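Side-chain contacts in histidine phosphotransfer protein (Medicago truncatula, PDB 4G78), which probably relays phosphoryl groups between cytokinin sensor histidine kinases and response regulators by way of a histidine on its helical bundle: residues R9-H14 and F135-E140; S29-L34 and A87-A92; M49-S54 and L126-L131; E55-N60 and D76-Q81. One frame throughout, in Å; residues are numbered along the deposited sequence. Where two conformers were deposited one is given.

How the contacts relate
The centre of contact 3 lies about 5 Å from the centre of the chain, and the contact shares a long helix with two of the others: helix 110-145 with contact 1 and helix 41-66 with contact 4. It touches all three. The Lys128 NZ to Glu55 OE2 salt bridge (2.6 Å) joins it to contact 4, a probable His14 NE2 to Asn130 O hydrogen bond joins it to contact 1, and Ala91 and Val89 of contact 2 pack on Leu127 and Phe50. Contacts 1 and 4 lie on opposite sides of the chain's centre, their own centres about 30 Å apart. Contact 4 includes His80, the predicted phosphohistidine, so contact 1 is remote from that site.

Contact 1: R9-H14 and F135-E140; sequences RKLRDH and FKLQQE
Leu11 carries its CG anti to the backbone N (chi1 176°), whereas Leu137 turns its own CG beside the backbone N (chi1 -65°), and these choices let the two leucines meet at their roots while their branches part. Their CB atoms lie 4.2 Å apart. From there Leu137 sends CD1 against the backbone of the opposing helix, where it rests 3.8 Å from Leu11 CA and also meets Lys10 CG. The branches of Leu11 go the other way, toward Gln138, whose CG is touched by Leu11 CD2 at 3.7 Å; the two side chains cross at about a right angle.

Segments 9-14 and 135-140 run nearly antiparallel at 152°, their axes 9.5 Å apart. Lys10 lends only its aliphatic root, because its chain then bends and leads away, to a hydrogen bond between NZ and Tyr133 OH. Leu11 also leans on Leu134 and Ile141 of the same long helix. No hydrogen bond or salt bridge spans the two segments, so the contact rests on apolar groups, with the methylenes of Lys10 and Gln138 extending the leucine pair.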
loop_
_atom_site.group_PDB
_atom_site.type_symbol
_atom_site.label_atom_id
_atom_site.label_comp_id
_atom_site.label_asym_id
_atom_site.label_seq_id
_atom_site.Cartn_x
_atom_site.Cartn_y
_atom_site.Cartn_z
ATOM N N ARG A 9 0.563 9.095 21.314
ATOM C CA ARG A 9 -0.803 9.455 20.967
ATOM C C ARG A 9 -0.928 9.666 19.462
ATOM O O ARG A 9 -1.883 9.204 18.849
ATOM C CB ARG A 9 -1.269 10.709 21.706
ATOM C CG ARG A 9 -1.487 10.504 23.194
ATOM C CD ARG A 9 -2.123 11.748 23.822
ATOM N NE ARG A 9 -1.102 12.637 24.345
ATOM C CZ ARG A 9 -0.798 13.826 23.860
ATOM N NH1 ARG A 9 -1.420 14.313 22.799
ATOM N NH2 ARG A 9 0.157 14.516 24.450
ATOM N N LYS A 10 0.027 10.362 18.863
ATOM C CA LYS A 10 -0.053 10.618 17.426
ATOM C C LYS A 10 0.012 9.310 16.649
ATOM O O LYS A 10 -0.712 9.123 15.659
ATOM C CB LYS A 10 1.001 11.602 16.967
ATOM C CG LYS A 10 0.916 11.946 15.485
ATOM C CD LYS A 10 -0.313 12.611 14.988
ATOM C CE LYS A 10 -0.480 14.008 15.488
ATOM N NZ LYS A 10 0.518 14.917 14.893
ATOM N N LEU A 11 0.911 8.405 17.048
ATOM C CA LEU A 11 1.028 7.146 16.350
ATOM C C LEU A 11 -0.271 6.377 16.416
ATOM O O LEU A 11 -0.785 5.878 15.390
ATOM C CB LEU A 11 2.189 6.348 16.913
ATOM C CG LEU A 11 2.384 4.948 16.345
ATOM C CD1 LEU A 11 2.494 4.953 14.828
ATOM C CD2 LEU A 11 3.574 4.321 16.985
ATOM N N ARG A 12 -0.855 6.245 17.631
ATOM C CA ARG A 12 -2.095 5.488 17.741
ATOM C C ARG A 12 -3.202 6.192 16.936
ATOM O O ARG A 12 -4.025 5.498 16.306
ATOM C CB ARG A 12 -2.506 5.354 19.219
ATOM C CG ARG A 12 -1.628 4.426 20.008
ATOM C CD ARG A 12 -2.184 4.142 21.407
ATOM N NE ARG A 12 -2.252 5.264 22.245
ATOM C CZ ARG A 12 -1.374 5.687 23.154
ATOM N NH1 ARG A 12 -0.225 5.060 23.337
ATOM N NH2 ARG A 12 -1.638 6.787 23.847
ATOM N N ASP A 13 -3.282 7.499 16.994
ATOM C CA ASP A 13 -4.344 8.245 16.322
ATOM C C ASP A 13 -4.215 8.124 14.791
ATOM O O ASP A 13 -5.189 7.911 14.080
ATOM C CB ASP A 13 -4.324 9.700 16.721
ATOM C CG ASP A 13 -4.799 9.951 18.160
ATOM O OD1 ASP A 13 -5.468 9.080 18.711
ATOM O OD2 ASP A 13 -4.480 11.066 18.658
ATOM N N HIS A 14 -2.970 8.283 14.303
ATOM C CA HIS A 14 -2.732 8.215 12.851
ATOM C C HIS A 14 -3.025 6.814 12.315
ATOM O O HIS A 14 -3.650 6.650 11.281
ATOM C CB HIS A 14 -1.278 8.619 12.654
ATOM C CG HIS A 14 -0.888 8.462 11.188
ATOM N ND1 HIS A 14 -1.404 9.235 10.192
ATOM C CD2 HIS A 14 -0.024 7.599 10.605
ATOM C CE1 HIS A 14 -0.913 8.854 9.026
ATOM N NE2 HIS A 14 -0.046 7.878 9.233
ATOM N N PHE A 135 5.814 5.006 10.293
ATOM C CA PHE A 135 7.116 4.459 10.591
ATOM C C PHE A 135 8.049 5.508 11.187
ATOM O O PHE A 135 8.862 5.200 12.065
ATOM C CB PHE A 135 7.725 3.859 9.318
ATOM C CG PHE A 135 6.910 2.729 8.712
ATOM C CD1 PHE A 135 6.049 1.943 9.455
ATOM C CD2 PHE A 135 7.074 2.451 7.353
ATOM C CE1 PHE A 135 5.360 0.868 8.902
ATOM C CE2 PHE A 135 6.370 1.367 6.781
ATOM C CZ PHE A 135 5.524 0.616 7.563
ATOM N N LYS A 136 7.915 6.778 10.747
ATOM C CA LYS A 136 8.711 7.863 11.346
ATOM C C LYS A 136 8.429 7.953 12.831
ATOM O O LYS A 136 9.345 8.056 13.652
ATOM C CB LYS A 136 8.338 9.204 10.641
ATOM C CG LYS A 136 9.082 10.451 11.242
ATOM C CD LYS A 136 8.579 11.740 10.563
ATOM C CE LYS A 136 9.336 12.958 10.884
ATOM N NZ LYS A 136 9.103 13.505 12.204
ATOM N N LEU A 137 7.151 7.949 13.193
ATOM C CA LEU A 137 6.783 8.058 14.599
ATOM C C LEU A 137 7.299 6.845 15.381
ATOM O O LEU A 137 7.808 6.992 16.499
ATOM C CB LEU A 137 5.262 8.149 14.729
ATOM C CG LEU A 137 4.641 9.435 14.106
ATOM C CD1 LEU A 137 3.137 9.247 13.979
ATOM C CD2 LEU A 137 4.996 10.656 14.960
ATOM N N GLN A 138 7.157 5.641 14.824
ATOM C CA GLN A 138 7.637 4.443 15.509
ATOM C C GLN A 138 9.118 4.538 15.768
ATOM O O GLN A 138 9.614 4.158 16.853
ATOM C CB GLN A 138 7.438 3.185 14.669
ATOM C CG GLN A 138 6.005 2.813 14.657
ATOM C CD GLN A 138 5.635 1.610 13.849
ATOM O OE1 GLN A 138 4.495 1.106 13.955
ATOM N NE2 GLN A 138 6.479 1.163 12.982
ATOM N N GLN A 139 9.876 5.010 14.799
ATOM C CA GLN A 139 11.320 5.140 14.911
ATOM C C GLN A 139 11.721 6.154 16.003
ATOM O O GLN A 139 12.664 5.985 16.704
ATOM C CB GLN A 139 11.946 5.433 13.567
ATOM C CG GLN A 139 11.826 4.200 12.636
ATOM C CD GLN A 139 12.331 2.916 13.175
ATOM O OE1 GLN A 139 13.336 2.725 13.802
ATOM N NE2 GLN A 139 11.359 2.041 12.871
ATOM N N GLU A 140 10.946 7.272 16.039
ATOM C CA GLU A 140 11.235 8.281 17.054
ATOM C C GLU A 140 10.964 7.730 18.463
ATOM O O GLU A 140 11.706 8.027 19.402
ATOM C CB GLU A 140 10.435 9.538 16.794
ATOM C CG GLU A 140 10.910 10.282 15.572
ATOM C CD GLU A 140 10.071 11.470 15.208
ATOM O OE1 GLU A 140 9.110 11.787 15.905
ATOM O OE2 GLU A 140 10.443 12.122 14.165
#

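Contact 2: S29-L34 and A87-A92; sequences SQLQKL and ASVGAA
The two peptide units flanking Val89 CA are the flat groups that Leu31 meets. The oxygens of both lie near one methyl, Leu31 CD1: Val89 O at 4.0 Å and Ser88 O, more loosely, at 4.3 Å. The methyl stands well off the plane of the peptide that joins Val89 to Gly90. Its closest approach is to the backbone itself, with Leu31 CD1 3.9 Å from Val89 CA.

The side chains take unequal parts. Leu31 points toward the other segment, and its CG, set beside the backbone N with the chain running straight on (chi2 177°), pushes CD1 forward as the touching branch. Val89 points away, so that it offers its CB, 4.2 Å from Leu31 CD1, rather than its methyls. The Val89 side chain instead packs on Val46, Met47 and Phe50 of helix 41-66, and Leu31 reaches the same helix at Phe42. Nothing polar passes between the two segments, although Ser88 O accepts a hydrogen bond from Gln27 NE2, and the buried area is small.

Just beyond Val89 the chain turns at Gly90, whose phi is +78°; Ala91 then takes the N-cap position of the next helix. Backbone hydrogen bonds tie Gly90 to Asp25 and Ala92 to Tyr23. The arrangement is that of a Schellman motif closing helix 72-89, followed almost at once by a new helix start, with the short helix 26-32 leaning one leucine methyl on the backbone of Val89, just ahead of the turn.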
loop_
_atom_site.group_PDB
_atom_site.type_symbol
_atom_site.label_atom_id
_atom_site.label_comp_id
_atom_site.label_asym_id
_atom_site.label_seq_id
_atom_site.Cartn_x
_atom_site.Cartn_y
_atom_site.Cartn_z
ATOM N N SER A 29 -2.705 -5.423 10.337
ATOM C CA SER A 29 -2.678 -5.757 11.750
ATOM C C SER A 29 -1.938 -7.075 12.002
ATOM O O SER A 29 -1.229 -7.195 13.015
ATOM C CB SER A 29 -4.130 -5.876 12.273
ATOM O OG SER A 29 -4.874 -4.726 12.035
ATOM N N GLN A 30 -2.140 -8.039 11.150
ATOM C CA GLN A 30 -1.419 -9.345 11.288
ATOM C C GLN A 30 0.060 -9.114 11.208
ATOM O O GLN A 30 0.830 -9.760 11.927
ATOM C CB GLN A 30 -1.876 -10.322 10.246
ATOM C CG GLN A 30 -3.306 -10.752 10.365
ATOM C CD GLN A 30 -3.654 -11.408 11.621
ATOM O OE1 GLN A 30 -2.819 -12.169 12.173
ATOM N NE2 GLN A 30 -4.782 -11.153 12.202
ATOM N N LEU A 31 0.528 -8.293 10.292
ATOM C CA LEU A 31 1.981 -7.983 10.205
ATOM C C LEU A 31 2.460 -7.357 11.454
ATOM O O LEU A 31 3.635 -7.544 11.832
ATOM C CB LEU A 31 2.255 -7.139 9.007
ATOM C CG LEU A 31 1.996 -7.691 7.637
ATOM C CD1 LEU A 31 2.277 -6.608 6.573
ATOM C CD2 LEU A 31 2.791 -9.012 7.385
ATOM N N GLN A 32 1.660 -6.480 12.064
ATOM C CA GLN A 32 2.069 -5.710 13.219
ATOM C C GLN A 32 1.975 -6.464 14.530
ATOM O O GLN A 32 2.537 -5.989 15.535
ATOM C CB GLN A 32 1.167 -4.481 13.433
ATOM C CG GLN A 32 1.334 -3.519 12.372
ATOM C CD GLN A 32 0.580 -2.298 12.894
ATOM O OE1 GLN A 32 1.271 -1.302 13.132
ATOM N NE2 GLN A 32 -0.669 -2.506 13.120
ATOM N N LYS A 33 1.331 -7.608 14.522
ATOM C CA LYS A 33 1.028 -8.251 15.825
ATOM C C LYS A 33 2.284 -8.565 16.552
ATOM O O LYS A 33 3.327 -8.934 15.906
ATOM C CB LYS A 33 0.120 -9.433 15.573
ATOM C CG LYS A 33 0.754 -10.581 14.782
ATOM C CD LYS A 33 -0.278 -11.717 14.590
ATOM C CE LYS A 33 -0.211 -12.220 13.140
ATOM N NZ LYS A 33 -0.077 -13.698 13.056
ATOM N N LEU A 34 2.321 -8.462 17.847
ATOM C CA LEU A 34 3.401 -8.960 18.655
ATOM C C LEU A 34 3.681 -10.480 18.289
ATOM O O LEU A 34 2.700 -11.216 18.239
ATOM C CB LEU A 34 3.265 -8.794 20.092
ATOM C CG LEU A 34 3.641 -7.518 20.807
ATOM C CD1 LEU A 34 3.015 -7.510 22.190
ATOM C CD2 LEU A 34 5.136 -7.256 20.869
ATOM N N ALA A 87 -3.016 -7.180 -1.150
ATOM C CA ALA A 87 -3.642 -8.018 -0.156
ATOM C C ALA A 87 -2.633 -8.591 0.814
ATOM O O ALA A 87 -2.989 -8.750 2.027
ATOM C CB ALA A 87 -4.369 -9.180 -0.820
ATOM N N SER A 88 -1.440 -8.852 0.418
ATOM C CA SER A 88 -0.384 -9.446 1.295
ATOM C C SER A 88 0.065 -8.542 2.389
ATOM O O SER A 88 0.676 -9.019 3.361
ATOM C CB SER A 88 0.792 -9.938 0.486
ATOM O OG SER A 88 1.733 -8.904 0.124
ATOM N N VAL A 89 -0.206 -7.251 2.252
ATOM C CA VAL A 89 0.221 -6.269 3.220
ATOM C C VAL A 89 -0.930 -5.488 3.859
ATOM O O VAL A 89 -0.698 -4.646 4.692
ATOM C CB VAL A 89 1.289 -5.340 2.673
ATOM C CG1 VAL A 89 2.521 -6.097 2.183
ATOM C CG2 VAL A 89 0.753 -4.416 1.586
ATOM N N GLY A 90 -2.171 -5.783 3.454
ATOM C CA GLY A 90 -3.311 -5.049 4.021
ATOM C C GLY A 90 -3.540 -3.675 3.478
ATOM O O GLY A 90 -4.198 -2.856 4.115
ATOM N N ALA A 91 -3.093 -3.419 2.234
ATOM C CA ALA A 91 -3.295 -2.131 1.551
ATOM C C ALA A 91 -4.670 -2.173 0.865
ATOM O O ALA A 91 -4.795 -2.446 -0.322
ATOM C CB ALA A 91 -2.184 -1.895 0.571
ATOM N N ALA A 92 -5.727 -1.930 1.657
ATOM C CA ALA A 92 -7.082 -2.230 1.263
ATOM C C ALA A 92 -7.585 -1.390 0.086
ATOM O O ALA A 92 -8.147 -1.901 -0.859
ATOM C CB ALA A 92 -8.015 -2.057 2.454
#

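Contact 3: M49-S54 and L126-L131; sequences MFFDDS and LLKNNL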
loop_
_atom_site.group_PDB
_atom_site.type_symbol
_atom_site.label_atom_id
_atom_site.label_comp_id
_atom_site.label_asym_id
_atom_site.label_seq_id
_atom_site.Cartn_x
_atom_site.Cartn_y
_atom_site.Cartn_z
ATOM N N MET A 49 9.723 -3.962 0.776
ATOM C CA MET A 49 9.647 -4.939 -0.335
ATOM C C MET A 49 8.433 -4.646 -1.213
ATOM O O MET A 49 8.511 -4.674 -2.432
ATOM C CB MET A 49 9.635 -6.347 0.229
ATOM C CG MET A 49 10.938 -6.761 0.850
ATOM S SD MET A 49 10.737 -8.359 1.719
ATOM C CE MET A 49 12.404 -8.538 2.339
ATOM N N PHE A 50 7.288 -4.426 -0.566
ATOM C CA PHE A 50 6.050 -4.111 -1.260
ATOM C C PHE A 50 6.164 -2.814 -2.051
ATOM O O PHE A 50 5.711 -2.757 -3.207
ATOM C CB PHE A 50 4.915 -4.044 -0.223
ATOM C CG PHE A 50 3.639 -3.465 -0.792
ATOM C CD1 PHE A 50 2.814 -4.187 -1.577
ATOM C CD2 PHE A 50 3.287 -2.165 -0.479
ATOM C CE1 PHE A 50 1.667 -3.687 -2.098
ATOM C CE2 PHE A 50 2.123 -1.607 -0.977
ATOM C CZ PHE A 50 1.300 -2.427 -1.805
ATOM N N PHE A 51 6.750 -1.782 -1.483
ATOM C CA PHE A 51 6.874 -0.497 -2.185
ATOM C C PHE A 51 7.743 -0.685 -3.437
ATOM O O PHE A 51 7.411 -0.170 -4.515
ATOM C CB PHE A 51 7.503 0.582 -1.295
ATOM C CG PHE A 51 6.708 1.025 -0.094
ATOM C CD1 PHE A 51 5.343 0.981 -0.033
ATOM C CD2 PHE A 51 7.416 1.487 1.024
ATOM C CE1 PHE A 51 4.669 1.382 1.104
ATOM C CE2 PHE A 51 6.719 1.926 2.156
ATOM C CZ PHE A 51 5.406 1.873 2.182
ATOM N N ASP A 52 8.855 -1.399 -3.303
ATOM C CA ASP A 52 9.740 -1.543 -4.436
ATOM C C ASP A 52 9.039 -2.304 -5.577
ATOM O O ASP A 52 9.082 -1.893 -6.749
ATOM C CB ASP A 52 11.008 -2.236 -3.958
ATOM C CG ASP A 52 11.952 -1.372 -3.139
ATOM O OD1 ASP A 52 11.728 -0.120 -3.009
ATOM O OD2 ASP A 52 12.843 -1.982 -2.520
ATOM N N ASP A 53 8.335 -3.387 -5.248
ATOM C CA ASP A 53 7.604 -4.147 -6.274
ATOM C C ASP A 53 6.502 -3.326 -6.888
ATOM O O ASP A 53 6.273 -3.350 -8.102
ATOM C CB ASP A 53 7.061 -5.443 -5.716
ATOM C CG ASP A 53 8.208 -6.512 -5.462
ATOM O OD1 ASP A 53 9.361 -6.303 -5.846
ATOM O OD2 ASP A 53 7.835 -7.495 -4.853
ATOM N N SER A 54 5.774 -2.583 -6.053
ATOM C CA SER A 54 4.646 -1.825 -6.533
ATOM C C SER A 54 5.087 -0.721 -7.462
ATOM O O SER A 54 4.418 -0.459 -8.473
ATOM C CB SER A 54 3.896 -1.218 -5.361
ATOM O OG SER A 54 3.289 -2.172 -4.509
ATOM N N LEU A 126 -0.916 7.835 -1.537
ATOM C CA LEU A 126 -1.550 8.141 -0.233
ATOM C C LEU A 126 -1.124 7.128 0.779
ATOM O O LEU A 126 -0.800 7.448 1.944
ATOM C CB LEU A 126 -3.076 8.170 -0.364
ATOM C CG LEU A 126 -3.661 9.367 -1.094
ATOM C CD1 LEU A 126 -5.092 9.128 -1.445
ATOM C CD2 LEU A 126 -3.501 10.634 -0.163
ATOM N N LEU A 127 -1.168 5.846 0.393
ATOM C CA LEU A 127 -0.791 4.781 1.327
ATOM C C LEU A 127 0.658 4.930 1.753
ATOM O O LEU A 127 0.994 4.856 2.937
ATOM C CB LEU A 127 -1.031 3.444 0.672
ATOM C CG LEU A 127 -0.527 2.270 1.503
ATOM C CD1 LEU A 127 -1.362 2.060 2.756
ATOM C CD2 LEU A 127 -0.447 1.077 0.674
ATOM N N LYS A 128 1.550 5.070 0.760
ATOM C CA LYS A 128 2.987 5.100 1.063
ATOM C C LYS A 128 3.299 6.281 1.962
ATOM O O LYS A 128 4.042 6.158 2.947
ATOM C CB LYS A 128 3.789 5.149 -0.229
ATOM C CG LYS A 128 5.274 5.171 0.027
ATOM C CD LYS A 128 6.111 5.067 -1.192
ATOM C CE LYS A 128 7.575 4.923 -0.939
ATOM N NZ LYS A 128 8.393 5.113 -2.144
ATOM N N ASN A 129 2.766 7.471 1.640
ATOM C CA ASN A 129 3.073 8.658 2.473
ATOM C C ASN A 129 2.524 8.479 3.901
ATOM O O ASN A 129 3.227 8.846 4.875
ATOM C CB ASN A 129 2.542 9.870 1.841
ATOM C CG ASN A 129 3.400 10.232 0.606
ATOM O OD1 ASN A 129 4.554 9.835 0.440
ATOM N ND2 ASN A 129 2.779 10.986 -0.213
ATOM N N ASN A 130 1.356 7.933 4.030
ATOM C CA ASN A 130 0.768 7.727 5.378
ATOM C C ASN A 130 1.565 6.654 6.140
ATOM O O ASN A 130 1.787 6.827 7.359
ATOM C CB ASN A 130 -0.690 7.416 5.282
ATOM C CG ASN A 130 -1.570 8.642 5.127
ATOM O OD1 ASN A 130 -1.596 9.487 6.002
ATOM N ND2 ASN A 130 -2.241 8.808 4.044
ATOM N N LEU A 131 1.981 5.574 5.510
ATOM C CA LEU A 131 2.796 4.587 6.174
ATOM C C LEU A 131 4.144 5.117 6.552
ATOM O O LEU A 131 4.662 4.832 7.638
ATOM C CB LEU A 131 2.994 3.322 5.314
ATOM C CG LEU A 131 1.770 2.424 5.251
ATOM C CD1 LEU A 131 2.041 1.312 4.232
ATOM C CD2 LEU A 131 1.386 1.905 6.633
#
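The main interaction is a CH-pi contact between Phe51 and Lys128. Lys128 CG sits over the middle of the ring, 3.9 Å from its centroid and 11° off the normal, and the extended chain continues across the same ring, bringing CE to 4.0 Å from Phe51 CD2. Its CG is anti to the backbone N (chi1 -180°), which lets the aliphatic chain run over the face.

Apolar contacts complete the interface. Leu131 CD1 approaches the same phenyl group at its edge, 4.0 Å from Phe51 CZ. Separately, Phe50 CE2 meets Leu127 CD2 at 4.1 Å, the two side chains crossing at about a right angle.

Polar bonds do not span the segments. Within segment 49-54, Phe50 O receives both Ser54 OG, at 2.8 Å, and Ser54 N, from opposite faces of its carbonyl plane; Ser54 OG also bonds Gln82 NE2. The Lys128 ammonium is taken up by Glu55 in a salt bridge. Cutting Lys128 back to an alanine is likely to strip one face of Phe51 of its aliphatic cover and to leave Glu55, which also bonds Tyr124 OH, without its ammonium mate.

Segments 49-54 and 126-131, of helices 41-66 and 110-145, run nearly antiparallel at 153°. Helix 72-89 packs on Phe50 through Gln82, Ser85, Ser86 and Val89, while Met18 of helix 6-20 touches Leu127 and Leu131.

Contact 4: E55-N60 and D76-Q81; sequences EKLLNN and DAHAHQ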
loop_
_atom_site.group_PDB
_atom_site.type_symbol
_atom_site.label_atom_id
_atom_site.label_comp_id
_atom_site.label_asym_id
_atom_site.label_seq_id
_atom_site.Cartn_x
_atom_site.Cartn_y
_atom_site.Cartn_z
ATOM N N GLU A 55 6.168 -0.030 -7.131
ATOM C CA GLU A 55 6.576 1.110 -7.974
ATOM C C GLU A 55 7.022 0.607 -9.330
ATOM O O GLU A 55 6.715 1.235 -10.364
ATOM C CB GLU A 55 7.656 1.889 -7.250
ATOM C CG GLU A 55 7.012 2.662 -6.077
ATOM C CD GLU A 55 7.970 3.207 -5.086
ATOM O OE1 GLU A 55 9.120 3.439 -5.432
ATOM O OE2 GLU A 55 7.542 3.408 -3.915
ATOM N N LYS A 56 7.718 -0.501 -9.380
ATOM C CA LYS A 56 8.082 -1.108 -10.663
ATOM C C LYS A 56 6.861 -1.485 -11.426
ATOM O O LYS A 56 6.769 -1.236 -12.696
ATOM C CB LYS A 56 9.024 -2.273 -10.434
ATOM C CG LYS A 56 10.453 -1.897 -10.133
ATOM C CD LYS A 56 11.434 -2.648 -11.059
ATOM C CE LYS A 56 12.850 -2.336 -10.667
ATOM N NZ LYS A 56 13.325 -1.038 -11.274
ATOM N N LEU A 57 5.870 -2.131 -10.807
ATOM C CA LEU A 57 4.691 -2.557 -11.447
ATOM C C LEU A 57 3.888 -1.401 -12.017
ATOM O O LEU A 57 3.400 -1.413 -13.149
ATOM C CB LEU A 57 3.890 -3.499 -10.530
ATOM C CG LEU A 57 2.662 -4.098 -11.096
ATOM C CD1 LEU A 57 2.330 -5.361 -10.313
ATOM C CD2 LEU A 57 1.474 -3.172 -11.031
ATOM N N LEU A 58 3.693 -0.350 -11.198
ATOM C CA LEU A 58 2.962 0.818 -11.660
ATOM C C LEU A 58 3.668 1.437 -12.848
ATOM O O LEU A 58 2.955 1.907 -13.801
ATOM C CB LEU A 58 2.866 1.871 -10.538
ATOM C CG LEU A 58 1.919 1.478 -9.419
ATOM C CD1 LEU A 58 1.741 2.495 -8.324
ATOM C CD2 LEU A 58 0.526 1.375 -9.959
ATOM N N ASN A 59 4.980 1.519 -12.834
ATOM C CA ASN A 59 5.709 2.082 -14.006
ATOM C C ASN A 59 5.456 1.198 -15.227
ATOM O O ASN A 59 5.228 1.702 -16.352
ATOM C CB ASN A 59 7.161 2.209 -13.679
ATOM C CG ASN A 59 7.510 3.304 -12.730
ATOM O OD1 ASN A 59 8.650 3.210 -12.130
ATOM N ND2 ASN A 59 6.540 4.261 -12.631
ATOM N N ASN A 60 5.453 -0.142 -15.041
ATOM C CA ASN A 60 5.143 -1.023 -16.162
ATOM C C ASN A 60 3.796 -0.838 -16.695
ATOM O O ASN A 60 3.561 -0.866 -17.930
ATOM C CB ASN A 60 5.376 -2.494 -15.746
ATOM C CG ASN A 60 6.833 -2.840 -15.627
ATOM O OD1 ASN A 60 7.610 -2.305 -16.370
ATOM N ND2 ASN A 60 7.330 -3.749 -14.871
ATOM N N ASP A 76 -4.314 -6.317 -17.488
ATOM C CA ASP A 76 -5.079 -7.108 -16.548
ATOM C C ASP A 76 -4.180 -8.004 -15.678
ATOM O O ASP A 76 -4.383 -8.070 -14.448
ATOM C CB ASP A 76 -6.190 -7.841 -17.304
ATOM C CG ASP A 76 -7.243 -8.406 -16.365
ATOM O OD1 ASP A 76 -8.007 -7.837 -15.732
ATOM O OD2 ASP A 76 -7.000 -9.543 -16.229
ATOM N N ALA A 77 -3.132 -8.567 -16.247
ATOM C CA ALA A 77 -2.209 -9.401 -15.463
ATOM C C ALA A 77 -1.499 -8.532 -14.414
ATOM O O ALA A 77 -1.295 -8.982 -13.280
ATOM C CB ALA A 77 -1.258 -10.075 -16.372
ATOM N N HIS A 78 -1.053 -7.364 -14.793
ATOM C CA HIS A 78 -0.390 -6.469 -13.841
ATOM C C HIS A 78 -1.339 -6.106 -12.696
ATOM O O HIS A 78 -0.964 -6.074 -11.544
ATOM C CB HIS A 78 0.140 -5.188 -14.507
ATOM C CG HIS A 78 1.278 -5.305 -15.397
ATOM N ND1 HIS A 78 2.440 -5.965 -15.059
ATOM C CD2 HIS A 78 1.492 -4.728 -16.641
ATOM C CE1 HIS A 78 3.296 -5.860 -16.113
ATOM N NE2 HIS A 78 2.710 -5.125 -17.103
ATOM N N ALA A 79 -2.574 -5.766 -13.044
ATOM C CA ALA A 79 -3.558 -5.375 -12.013
ATOM C C ALA A 79 -3.785 -6.548 -11.049
ATOM O O ALA A 79 -3.882 -6.327 -9.841
ATOM C CB ALA A 79 -4.848 -4.940 -12.630
ATOM N N HIS A 80 -3.871 -7.785 -11.561
ATOM C CA HIS A 80 -4.054 -8.930 -10.731
ATOM C C HIS A 80 -2.885 -9.171 -9.836
ATOM O O HIS A 80 -3.015 -9.497 -8.625
ATOM C CB HIS A 80 -4.304 -10.163 -11.635
ATOM C CG HIS A 80 -4.541 -11.431 -10.907
ATOM N ND1 HIS A 80 -3.640 -12.515 -10.667
ATOM C CD2 HIS A 80 -5.711 -11.749 -10.296
ATOM C CE1 HIS A 80 -4.299 -13.373 -9.925
ATOM N NE2 HIS A 80 -5.578 -12.937 -9.654
ATOM N N GLN A 81 -1.665 -9.026 -10.344
ATOM C CA GLN A 81 -0.470 -9.162 -9.532
ATOM C C GLN A 81 -0.470 -8.128 -8.426
ATOM O O GLN A 81 -0.167 -8.428 -7.265
ATOM C CB GLN A 81 0.793 -9.137 -10.363
ATOM C CG GLN A 81 2.105 -9.023 -9.574
ATOM C CD GLN A 81 2.443 -10.325 -8.894
ATOM O OE1 GLN A 81 2.116 -11.434 -9.364
ATOM N NE2 GLN A 81 3.181 -10.193 -7.747
#
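Leu57 and His78 mark the nearest backbone approach, CA to CA 6.8 Å, of two helical segments that run antiparallel at 160° with their axes 10.2 Å apart. Into this gap Leu57 extends its side chain with CG anti to the backbone N (chi1 -176°). Both Leu57 methyls lie against His78 O, CD1 at 3.6 Å and CD2 at 3.8 Å, and CD1 alone goes on to Gln81, meeting its CG at 3.7 Å.

One turn further along helix 41-66, Asn60 lays its CB against the His78 imidazole in an off-centre CH-pi contact, 4.3 Å from the ring centroid and 29° off the normal. The His78 side chain also touches Met61.

The contact lies at the surface, where two consecutive helices of the Hpt domain pair as an antiparallel hairpin. His80, the predicted phosphohistidine and unmodified here, has its CB directed away from segment 55-60; the residue is exposed and its side chain touches Arg102. This is consistent with the helical bundle of Hpt proteins, which presents its phosphoryl-accepting histidine on an outer helix face.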